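Long-range contacts in minor fimbrium tip subunit Mfa3 (PDB 5NF4), which forms part of the tip of the minor fimbriae, filaments that mediate biofilm formation and adhesion to host cells and other oral bacteria: residues I148-N152 with L250-P254; F159-Y165 with V190-V196; V290-E296 with R324-Y328. All coordinates share one frame; numbering follows the deposited sequence.

Contact 1 of 3, residues I148-N152 with L250-P254; sequences IHYHN and LGYMP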
loop_
_atom_site.group_PDB
_atom_site.type_symbol
_atom_site.label_atom_id
_atom_site.label_comp_id
_atom_site.label_asym_id
_atom_site.label_seq_id
_atom_site.Cartn_x
_atom_site.Cartn_y
_atom_site.Cartn_z
ATOM N N ILE A 148 -0.564 -14.292 3.991
ATOM C CA ILE A 148 -1.116 -14.520 2.661
ATOM C C ILE A 148 -1.022 -13.237 1.797
ATOM O O ILE A 148 -0.954 -13.330 0.566
ATOM C CB ILE A 148 -2.569 -15.040 2.743
ATOM C CG1 ILE A 148 -2.986 -15.651 1.399
ATOM C CG2 ILE A 148 -3.556 -13.973 3.097
ATOM C CD1 ILE A 148 -2.150 -16.849 0.960
ATOM N N HIS A 149 -0.960 -12.070 2.423
ATOM C CA HIS A 149 -0.974 -10.823 1.663
ATOM C C HIS A 149 0.330 -10.492 0.952
ATOM O O HIS A 149 0.343 -9.597 0.115
ATOM C CB HIS A 149 -1.394 -9.649 2.559
ATOM C CG HIS A 149 -2.856 -9.650 2.830
ATOM N ND1 HIS A 149 -3.426 -9.057 3.937
ATOM C CD2 HIS A 149 -3.874 -10.239 2.153
ATOM C CE1 HIS A 149 -4.737 -9.240 3.901
ATOM N NE2 HIS A 149 -5.033 -9.959 2.829
ATOM N N TYR A 150 1.420 -11.218 1.220
ATOM C CA TYR A 150 2.595 -11.063 0.373
ATOM C C TYR A 150 2.385 -11.758 -0.983
ATOM O O TYR A 150 3.175 -11.584 -1.938
ATOM C CB TYR A 150 3.853 -11.624 1.079
ATOM C CG TYR A 150 4.262 -10.900 2.341
ATOM C CD1 TYR A 150 5.116 -9.807 2.306
ATOM C CD2 TYR A 150 3.816 -11.323 3.589
ATOM C CE1 TYR A 150 5.468 -9.147 3.475
ATOM C CE2 TYR A 150 4.182 -10.664 4.749
ATOM C CZ TYR A 150 5.018 -9.586 4.681
ATOM O OH TYR A 150 5.362 -8.937 5.839
ATOM N N HIS A 151 1.355 -12.604 -1.060
ATOM C CA HIS A 151 1.043 -13.330 -2.263
ATOM C C HIS A 151 -0.194 -12.836 -2.987
ATOM O O HIS A 151 -0.213 -12.759 -4.208
ATOM C CB HIS A 151 0.822 -14.811 -1.956
ATOM C CG HIS A 151 2.015 -15.499 -1.382
ATOM N ND1 HIS A 151 3.107 -15.852 -2.145
ATOM C CD2 HIS A 151 2.285 -15.911 -0.121
ATOM C CE1 HIS A 151 3.996 -16.459 -1.377
ATOM N NE2 HIS A 151 3.527 -16.496 -0.146
ATOM N N ASN A 152 -1.249 -12.564 -2.235
ATOM C CA ASN A 152 -2.507 -12.121 -2.841
ATOM C C ASN A 152 -3.525 -11.780 -1.788
ATOM O O ASN A 152 -3.443 -12.239 -0.662
ATOM C CB ASN A 152 -3.093 -13.201 -3.780
ATOM C CG ASN A 152 -3.123 -14.569 -3.136
ATOM O OD1 ASN A 152 -2.227 -15.376 -3.348
ATOM N ND2 ASN A 152 -4.143 -14.828 -2.332
ATOM N N LEU A 250 3.560 -12.264 -9.538
ATOM C CA LEU A 250 3.127 -11.174 -8.652
ATOM C C LEU A 250 3.468 -11.420 -7.200
ATOM O O LEU A 250 3.462 -12.564 -6.733
ATOM C CB LEU A 250 1.606 -10.958 -8.749
ATOM C CG LEU A 250 1.030 -10.528 -10.088
ATOM C CD1 LEU A 250 -0.496 -10.438 -9.951
ATOM C CD2 LEU A 250 1.620 -9.186 -10.551
ATOM N N GLY A 251 3.726 -10.323 -6.506
ATOM C CA GLY A 251 3.734 -10.301 -5.059
ATOM C C GLY A 251 3.364 -8.919 -4.529
ATOM O O GLY A 251 3.168 -7.948 -5.286
ATOM N N TYR A 252 3.277 -8.821 -3.214
ATOM C CA TYR A 252 2.958 -7.555 -2.563
ATOM C C TYR A 252 3.806 -7.379 -1.327
ATOM O O TYR A 252 4.252 -8.345 -0.728
ATOM C CB TYR A 252 1.463 -7.486 -2.181
ATOM C CG TYR A 252 0.535 -7.842 -3.309
ATOM C CD1 TYR A 252 0.209 -9.164 -3.582
ATOM C CD2 TYR A 252 -0.005 -6.860 -4.129
ATOM C CE1 TYR A 252 -0.638 -9.482 -4.605
ATOM C CE2 TYR A 252 -0.857 -7.188 -5.148
ATOM C CZ TYR A 252 -1.158 -8.499 -5.390
ATOM O OH TYR A 252 -1.992 -8.855 -6.422
ATOM N N MET A 253 4.033 -6.134 -0.932
ATOM C CA MET A 253 4.775 -5.903 0.283
ATOM C C MET A 253 4.403 -4.567 0.917
ATOM O O MET A 253 3.989 -3.628 0.220
ATOM C CB MET A 253 6.284 -5.918 0.047
ATOM C CG MET A 253 6.810 -4.898 -0.912
ATOM S SD MET A 253 6.383 -5.176 -2.651
ATOM C CE MET A 253 7.914 -4.515 -3.375
ATOM N N PRO A 254 4.577 -4.487 2.229
ATOM C CA PRO A 254 4.267 -3.189 2.831
ATOM C C PRO A 254 5.235 -2.094 2.409
ATOM O O PRO A 254 6.369 -2.351 2.015
ATOM C CB PRO A 254 4.378 -3.456 4.318
ATOM C CG PRO A 254 4.300 -4.941 4.472
ATOM C CD PRO A 254 4.983 -5.470 3.249
HETATM O O HOH W 1 4.001 -13.440 -3.986
#

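Contact 2 of 3, residues F159-Y165 with V190-V196; sequences FPMSRMY and VKLQRVV. With SO4 (sulfate ion), chain D.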
loop_
_atom_site.group_PDB
_atom_site.type_symbol
_atom_site.label_atom_id
_atom_site.label_comp_id
_atom_site.label_asym_id
_atom_site.label_seq_id
_atom_site.Cartn_x
_atom_site.Cartn_y
_atom_site.Cartn_z
ATOM N N PHE A 159 -6.745 -6.513 1.344
ATOM C CA PHE A 159 -5.607 -5.714 1.820
ATOM C C PHE A 159 -6.074 -4.613 2.748
ATOM O O PHE A 159 -7.053 -3.949 2.439
ATOM C CB PHE A 159 -4.862 -5.048 0.646
ATOM C CG PHE A 159 -4.176 -5.987 -0.279
ATOM C CD1 PHE A 159 -3.265 -6.929 0.190
ATOM C CD2 PHE A 159 -4.375 -5.875 -1.640
ATOM C CE1 PHE A 159 -2.621 -7.780 -0.694
ATOM C CE2 PHE A 159 -3.744 -6.700 -2.511
ATOM C CZ PHE A 159 -2.854 -7.670 -2.035
ATOM N N PRO A 160 -5.372 -4.369 3.870
ATOM C CA PRO A 160 -5.675 -3.151 4.633
ATOM C C PRO A 160 -5.550 -1.906 3.790
ATOM O O PRO A 160 -4.651 -1.802 2.949
ATOM C CB PRO A 160 -4.631 -3.148 5.759
ATOM C CG PRO A 160 -4.235 -4.616 5.910
ATOM C CD PRO A 160 -4.307 -5.175 4.497
ATOM N N MET A 161 -6.476 -0.965 3.996
ATOM C CA MET A 161 -6.461 0.313 3.281
ATOM C C MET A 161 -6.835 1.428 4.245
ATOM O O MET A 161 -7.462 1.189 5.279
ATOM C CB MET A 161 -7.423 0.319 2.102
ATOM C CG MET A 161 -7.448 -0.930 1.302
ATOM S SD MET A 161 -8.574 -0.702 -0.079
ATOM C CE MET A 161 -8.546 -2.339 -0.816
ATOM N N SER A 162 -6.400 2.640 3.935
ATOM C CA SER A 162 -6.824 3.771 4.737
ATOM C C SER A 162 -6.775 5.071 3.996
ATOM O O SER A 162 -6.180 5.194 2.913
ATOM C CB SER A 162 -5.938 3.873 5.962
ATOM O OG SER A 162 -4.613 4.128 5.524
ATOM N N ARG A 163 -7.396 6.071 4.601
ATOM C CA ARG A 163 -7.218 7.423 4.126
ATOM C C ARG A 163 -7.628 8.351 5.249
ATOM O O ARG A 163 -8.513 8.014 6.027
ATOM C CB ARG A 163 -8.041 7.665 2.867
ATOM C CG ARG A 163 -7.676 8.936 2.114
ATOM C CD ARG A 163 -6.374 8.834 1.372
ATOM N NE ARG A 163 -6.073 10.143 0.826
ATOM C CZ ARG A 163 -6.368 10.547 -0.402
ATOM N NH1 ARG A 163 -6.930 9.722 -1.279
ATOM N NH2 ARG A 163 -6.076 11.791 -0.756
ATOM N N MET A 164 -6.941 9.477 5.368
ATOM C CA MET A 164 -7.370 10.491 6.320
ATOM C C MET A 164 -7.350 11.869 5.699
ATOM O O MET A 164 -6.509 12.197 4.840
ATOM C CB MET A 164 -6.528 10.430 7.612
ATOM C CG MET A 164 -5.092 10.768 7.526
ATOM S SD MET A 164 -4.316 10.739 9.182
ATOM C CE MET A 164 -4.858 12.341 9.792
ATOM N N TYR A 165 -8.323 12.686 6.123
ATOM C CA TYR A 165 -8.466 14.051 5.646
ATOM C C TYR A 165 -8.590 14.961 6.862
ATOM O O TYR A 165 -9.520 14.818 7.651
ATOM C CB TYR A 165 -9.703 14.192 4.762
ATOM C CG TYR A 165 -9.774 13.232 3.590
ATOM C CD1 TYR A 165 -9.158 13.528 2.377
ATOM C CD2 TYR A 165 -10.468 12.041 3.692
ATOM C CE1 TYR A 165 -9.243 12.662 1.306
ATOM C CE2 TYR A 165 -10.585 11.187 2.614
ATOM C CZ TYR A 165 -9.973 11.488 1.436
ATOM O OH TYR A 165 -10.073 10.629 0.360
ATOM N N VAL A 190 -14.125 9.579 -1.437
ATOM C CA VAL A 190 -13.080 9.109 -0.550
ATOM C C VAL A 190 -12.345 7.998 -1.295
ATOM O O VAL A 190 -12.972 7.043 -1.736
ATOM C CB VAL A 190 -13.648 8.573 0.777
ATOM C CG1 VAL A 190 -12.566 7.872 1.611
ATOM C CG2 VAL A 190 -14.254 9.700 1.571
ATOM N N LYS A 191 -11.023 8.110 -1.381
ATOM C CA LYS A 191 -10.211 7.175 -2.158
ATOM C C LYS A 191 -9.237 6.522 -1.205
ATOM O O LYS A 191 -8.286 7.148 -0.709
ATOM C CB LYS A 191 -9.472 7.887 -3.284
ATOM C CG LYS A 191 -10.375 8.494 -4.355
ATOM C CD LYS A 191 -9.734 9.745 -4.956
ATOM C CE LYS A 191 -10.687 10.484 -5.872
ATOM N NZ LYS A 191 -10.006 11.595 -6.589
ATOM N N LEU A 192 -9.486 5.251 -0.937
ATOM C CA LEU A 192 -8.704 4.523 0.048
ATOM C C LEU A 192 -7.393 4.102 -0.577
ATOM O O LEU A 192 -7.372 3.739 -1.753
ATOM C CB LEU A 192 -9.474 3.301 0.535
ATOM C CG LEU A 192 -10.851 3.632 1.135
ATOM C CD1 LEU A 192 -11.726 2.381 1.243
ATOM C CD2 LEU A 192 -10.652 4.260 2.491
ATOM N N GLN A 193 -6.317 4.176 0.196
ATOM C CA GLN A 193 -4.998 3.740 -0.277
ATOM C C GLN A 193 -4.634 2.439 0.370
ATOM O O GLN A 193 -4.697 2.331 1.597
ATOM C CB GLN A 193 -3.931 4.780 0.036
ATOM C CG GLN A 193 -4.089 6.011 -0.820
ATOM C CD GLN A 193 -3.274 7.182 -0.310
ATOM O OE1 GLN A 193 -2.549 7.067 0.680
ATOM N NE2 GLN A 193 -3.384 8.317 -0.990
ATOM N N ARG A 194 -4.232 1.457 -0.434
ATOM C CA ARG A 194 -3.720 0.208 0.127
ATOM C C ARG A 194 -2.421 0.481 0.886
ATOM O O ARG A 194 -1.688 1.406 0.527
ATOM C CB ARG A 194 -3.471 -0.829 -0.982
ATOM C CG ARG A 194 -4.730 -1.168 -1.782
ATOM C CD ARG A 194 -4.390 -1.866 -3.086
ATOM N NE ARG A 194 -5.553 -2.005 -3.972
ATOM C CZ ARG A 194 -5.935 -1.102 -4.867
ATOM N NH1 ARG A 194 -5.268 0.035 -5.004
ATOM N NH2 ARG A 194 -7.007 -1.333 -5.615
ATOM N N VAL A 195 -2.141 -0.348 1.898
ATOM C CA VAL A 195 -0.933 -0.210 2.730
ATOM C C VAL A 195 0.259 -0.937 2.099
ATOM O O VAL A 195 1.382 -0.818 2.601
ATOM C CB VAL A 195 -1.177 -0.743 4.175
ATOM C CG1 VAL A 195 -2.336 0.035 4.809
ATOM C CG2 VAL A 195 -1.446 -2.252 4.179
ATOM N N VAL A 196 -0.004 -1.685 1.020
ATOM C CA VAL A 196 1.032 -2.453 0.323
ATOM C C VAL A 196 1.279 -1.865 -1.062
ATOM O O VAL A 196 0.437 -1.125 -1.597
ATOM C CB VAL A 196 0.660 -3.968 0.178
ATOM C CG1 VAL A 196 0.616 -4.662 1.550
ATOM C CG2 VAL A 196 -0.655 -4.160 -0.530
HETATM S S SO4 D . -13.091 12.173 -8.027
HETATM O O1 SO4 D . -12.013 11.495 -8.740
HETATM O O2 SO4 D . -13.427 11.427 -6.822
HETATM O O3 SO4 D . -12.673 13.525 -7.663
HETATM O O4 SO4 D . -14.262 12.232 -8.899
HETATM O O HOH W 2 -2.930 3.721 3.528
#

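Contact 3 of 3, residues V290-E296 with R324-Y328; sequences VPIITHE and RHYIY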
loop_
_atom_site.group_PDB
_atom_site.type_symbol
_atom_site.label_atom_id
_atom_site.label_comp_id
_atom_site.label_asym_id
_atom_site.label_seq_id
_atom_site.Cartn_x
_atom_site.Cartn_y
_atom_site.Cartn_z
ATOM N N VAL A 290 17.813 -8.152 -8.041
ATOM C CA VAL A 290 17.333 -6.943 -8.675
ATOM C C VAL A 290 16.763 -6.056 -7.583
ATOM O O VAL A 290 15.670 -6.293 -7.099
ATOM C CB VAL A 290 16.274 -7.229 -9.712
ATOM C CG1 VAL A 290 15.807 -5.931 -10.426
ATOM C CG2 VAL A 290 16.810 -8.260 -10.734
ATOM N N PRO A 291 17.524 -5.053 -7.161
ATOM C CA PRO A 291 17.001 -4.119 -6.148
ATOM C C PRO A 291 15.795 -3.374 -6.693
ATOM O O PRO A 291 15.767 -3.023 -7.872
ATOM C CB PRO A 291 18.188 -3.176 -5.888
ATOM C CG PRO A 291 19.384 -3.913 -6.372
ATOM C CD PRO A 291 18.891 -4.701 -7.571
ATOM N N ILE A 292 14.822 -3.133 -5.825
ATOM C CA ILE A 292 13.603 -2.411 -6.170
ATOM C C ILE A 292 13.786 -0.946 -5.773
ATOM O O ILE A 292 14.284 -0.666 -4.685
ATOM C CB ILE A 292 12.408 -3.060 -5.459
ATOM C CG1 ILE A 292 12.211 -4.487 -5.986
ATOM C CG2 ILE A 292 11.142 -2.239 -5.658
ATOM C CD1 ILE A 292 11.333 -5.330 -5.087
ATOM N N ILE A 293 13.472 -0.031 -6.687
ATOM C CA ILE A 293 13.623 1.404 -6.444
ATOM C C ILE A 293 12.353 2.137 -6.806
ATOM O O ILE A 293 11.500 1.592 -7.506
ATOM C CB ILE A 293 14.775 2.003 -7.248
ATOM C CG1 ILE A 293 14.428 2.086 -8.754
ATOM C CG2 ILE A 293 16.008 1.158 -7.075
ATOM C CD1 ILE A 293 15.568 2.580 -9.631
ATOM N N THR A 294 12.252 3.375 -6.327
ATOM C CA THR A 294 11.242 4.312 -6.782
ATOM C C THR A 294 11.940 5.394 -7.574
ATOM O O THR A 294 12.679 6.212 -7.019
ATOM C CB THR A 294 10.459 4.938 -5.598
ATOM O OG1 THR A 294 9.755 3.902 -4.899
ATOM C CG2 THR A 294 9.498 5.961 -6.101
ATOM N N HIS A 295 11.695 5.406 -8.879
ATOM C CA HIS A 295 12.299 6.392 -9.762
ATOM C C HIS A 295 11.378 6.761 -10.894
ATOM O O HIS A 295 10.959 5.894 -11.655
ATOM C CB HIS A 295 13.613 5.842 -10.328
ATOM C CG HIS A 295 14.370 6.843 -11.131
ATOM N ND1 HIS A 295 15.099 7.860 -10.554
ATOM C CD2 HIS A 295 14.494 6.999 -12.469
ATOM C CE1 HIS A 295 15.639 8.601 -11.506
ATOM N NE2 HIS A 295 15.291 8.096 -12.675
ATOM N N GLU A 296 11.027 8.049 -10.959
ATOM C CA GLU A 296 10.231 8.623 -12.036
ATOM C C GLU A 296 11.146 9.100 -13.147
ATOM O O GLU A 296 12.219 9.649 -12.894
ATOM C CB GLU A 296 9.397 9.817 -11.541
ATOM C CG GLU A 296 8.635 9.588 -10.248
ATOM C CD GLU A 296 7.435 8.678 -10.422
ATOM O OE1 GLU A 296 7.002 8.471 -11.578
ATOM O OE2 GLU A 296 6.926 8.172 -9.394
ATOM N N ARG A 324 1.552 1.798 -4.796
ATOM C CA ARG A 324 2.194 1.993 -6.084
ATOM C C ARG A 324 2.442 0.621 -6.712
ATOM O O ARG A 324 2.468 -0.407 -6.024
ATOM C CB ARG A 324 3.509 2.759 -5.945
ATOM C CG ARG A 324 3.346 4.165 -5.332
ATOM C CD ARG A 324 2.587 5.138 -6.225
ATOM N NE ARG A 324 3.295 5.532 -7.448
ATOM C CZ ARG A 324 4.382 6.305 -7.491
ATOM N NH1 ARG A 324 4.942 6.770 -6.375
ATOM N NH2 ARG A 324 4.925 6.602 -8.665
ATOM N N HIS A 325 2.633 0.639 -8.016
ATOM C CA HIS A 325 2.771 -0.579 -8.821
ATOM C C HIS A 325 4.151 -0.577 -9.483
ATOM O O HIS A 325 4.441 0.285 -10.325
ATOM C CB HIS A 325 1.617 -0.572 -9.824
ATOM C CG HIS A 325 1.456 -1.814 -10.651
ATOM N ND1 HIS A 325 0.527 -1.886 -11.672
ATOM C CD2 HIS A 325 2.088 -3.014 -10.633
ATOM C CE1 HIS A 325 0.592 -3.076 -12.243
ATOM N NE2 HIS A 325 1.530 -3.779 -11.633
ATOM N N TYR A 326 4.986 -1.547 -9.093
ATOM C CA TYR A 326 6.360 -1.698 -9.547
ATOM C C TYR A 326 6.386 -2.795 -10.604
ATOM O O TYR A 326 6.116 -3.968 -10.312
ATOM C CB TYR A 326 7.289 -2.032 -8.366
ATOM C CG TYR A 326 7.379 -0.900 -7.361
ATOM C CD1 TYR A 326 6.362 -0.698 -6.434
ATOM C CD2 TYR A 326 8.440 -0.006 -7.376
ATOM C CE1 TYR A 326 6.397 0.382 -5.532
ATOM C CE2 TYR A 326 8.502 1.074 -6.463
ATOM C CZ TYR A 326 7.464 1.255 -5.549
ATOM O OH TYR A 326 7.468 2.339 -4.666
ATOM N N ILE A 327 6.677 -2.392 -11.838
ATOM C CA ILE A 327 6.550 -3.274 -12.994
ATOM C C ILE A 327 7.912 -3.516 -13.633
ATOM O O ILE A 327 8.606 -2.581 -14.035
ATOM C CB ILE A 327 5.567 -2.683 -14.035
ATOM C CG1 ILE A 327 4.204 -2.427 -13.379
ATOM C CG2 ILE A 327 5.399 -3.629 -15.234
ATOM C CD1 ILE A 327 3.295 -1.518 -14.185
ATOM N N TYR A 328 8.288 -4.792 -13.717
ATOM C CA TYR A 328 9.534 -5.203 -14.344
ATOM C C TYR A 328 9.268 -6.054 -15.567
ATOM O O TYR A 328 8.367 -6.910 -15.588
ATOM C CB TYR A 328 10.412 -5.971 -13.331
ATOM C CG TYR A 328 10.853 -5.053 -12.230
ATOM C CD1 TYR A 328 10.032 -4.813 -11.139
ATOM C CD2 TYR A 328 12.064 -4.369 -12.307
ATOM C CE1 TYR A 328 10.416 -3.949 -10.138
ATOM C CE2 TYR A 328 12.452 -3.488 -11.307
ATOM C CZ TYR A 328 11.630 -3.295 -10.224
ATOM O OH TYR A 328 12.003 -2.407 -9.248
#

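Contact 1 of 3, residues I148-N152 with L250-P254
The ring of Tyr252 meets the carbonyl of His151 at its edge, with CE1 3.3 Å from His151 O and close to the ring plane, whereas the carbonyl of His149 and the CA of Asn152 approach the same ring obliquely. His149 O lies nearest the root of the side chain, 3.3 Å from Tyr252 CB. The second ring, that of Tyr150, is met obliquely along one side: Tyr150 CE1 touches Pro254 CD at 3.7 Å, the two side chains crossing at about a right angle, and Tyr150 CD1 lies 3.5 Å from Tyr252 O. Tyr235 stacks on Tyr150 from outside the two segments. With CG beside its own backbone N (chi1 -64°), the Tyr150 ring runs along the strand toward Pro254, and its hydroxyl ends at Asn219 O; the hydroxyl of Tyr252 reaches Glu66. The end of a 3-10 segment and the loop residues after it dock on strand 248-254, which is already paired with strands 238-242 and 180-205.

A single direct hydrogen bond joins the backbones, from Tyr252 N to Tyr150 O at 3.0 Å. Tyr150 O also receives a hydrogen bond from a water that donates a second one to Leu250 O at 2.9 Å, and this water accepts a weak bond from His151 ND1. Within the turn, Ile148 O accepts from both His151 N and Asn152 N.

Tyr252 O is buried without a conventional hydrogen-bond partner, and the CA-H of Tyr150, its CA 3.4 Å from Tyr252 O, offers it only a C-H...O contact. Backbone carbonyls thus meet the two tyrosine side chains through C-H groups, while one amide and one water provide the directional links, and both tyrosine hydroxyls are left to bind partners beyond the interface.

Contact 2 of 3, residues F159-Y165 with V190-V196
Past Ser162 and Gln193 the two strands are joined by side chains rather than by paired backbones: Arg163 NH1 donates to Lys191 O at 3.0 Å, and Lys191 N donates to Tyr165 OH at 3.2 Å. The arginine chain bends at chi2 (74°), bringing NH1 into the carbonyl plane of Lys191 on a lone pair, with Lys191 O at the guanidinium edge. Gln193 NE2 lies over one guanidinium face, its amide only 18° from parallel, and Tyr165 OH lies over the opposite face. Lys191 sends its own amine away, to Glu187 and to a sulfate ion that probably came from the crystallisation liquor.

Regular antiparallel pairing survives at the other end of this beta hairpin. Ser162 and Gln193 form the hydrogen-bonded pair, Ser162 N to Gln193 O and Gln193 N to Ser162 O each spanning 2.9 Å. Val195 N donates to Pro160 O. In the neighbouring non-hydrogen-bonded pair, Met161 lies alongside Arg194, whose guanidinium is held by Asp67. Val196 CG2 makes a CH-pi contact over the face of Phe159, while Val195 CG2 packs across Pro160 CB. The axes of segments 161-165 and 190-194 run 130° apart rather than fully antiparallel; there, arginine and tyrosine supply the donor and acceptor that keep both backbone polar groups of Lys191 bonded.

Contact 3 of 3, residues V290-E296 with R324-Y328
Bends at chi2 and chi3 of Arg324 (-67° and -68°) and at chi2 of Glu296 bring the two charged ends together, the side chains approaching from opposite directions. Arg324 NH2 donates to the syn lone pair of Glu296 OE2 at 2.6 Å, in a salt bridge whose carboxylate and guanidinium planes are nearly coplanar. One NH2 group alone makes this link, at the guanidinium edge.

Deeper in, Tyr326 OH donates to Thr294 OG1 at 2.8 Å. The phenol oxygen accepts from Tyr321 N in turn, and Thr294 OG1 is also bonded to Thr319 O, so both hydroxyls are fixed in a chain of hydrogen bonds. Ile293 O lies at the edge of the same ring, 3.2 Å from Tyr326 CE2.

The pieces joined are the end of strand 287-291 with the loop that follows it, and one face of strand 324-332, a strand flanked in its sheet by 180-205 and 337-345. Tyr326 and Tyr328 both rise from that face toward the loop. Ile292 reaches both, its CG2 3.9 Å from Tyr326 CD2 and 3.7 Å from Tyr328 OH. The latter hydroxyl is hydrogen-bonded to Tyr304 of helix 304-308, and Val290 CG1 packs obliquely against the Tyr328 ring at CE2, 4.2 Å away.

From the N terminus, the chain first enters contact 1 at 148-152, and strand 248-254 closes that loop 98 residues later. Contact 2 is nested inside it, closing the shorter hairpin excursion between strands 161-170 and 180-205. Contact 3 follows in series, bringing the chain from 290-296 back to strand 324-332 past helix 304-308; none of the loops cross. Strand 180-205 is the common neighbour, pairing with 161-170, 248-254 and 324-332. Phe159 of contact 2 packs against His149 and Tyr252 of contact 1, whereas Met253 of contact 1 touches Ile292 of contact 3; contacts 2 and 3 do not touch.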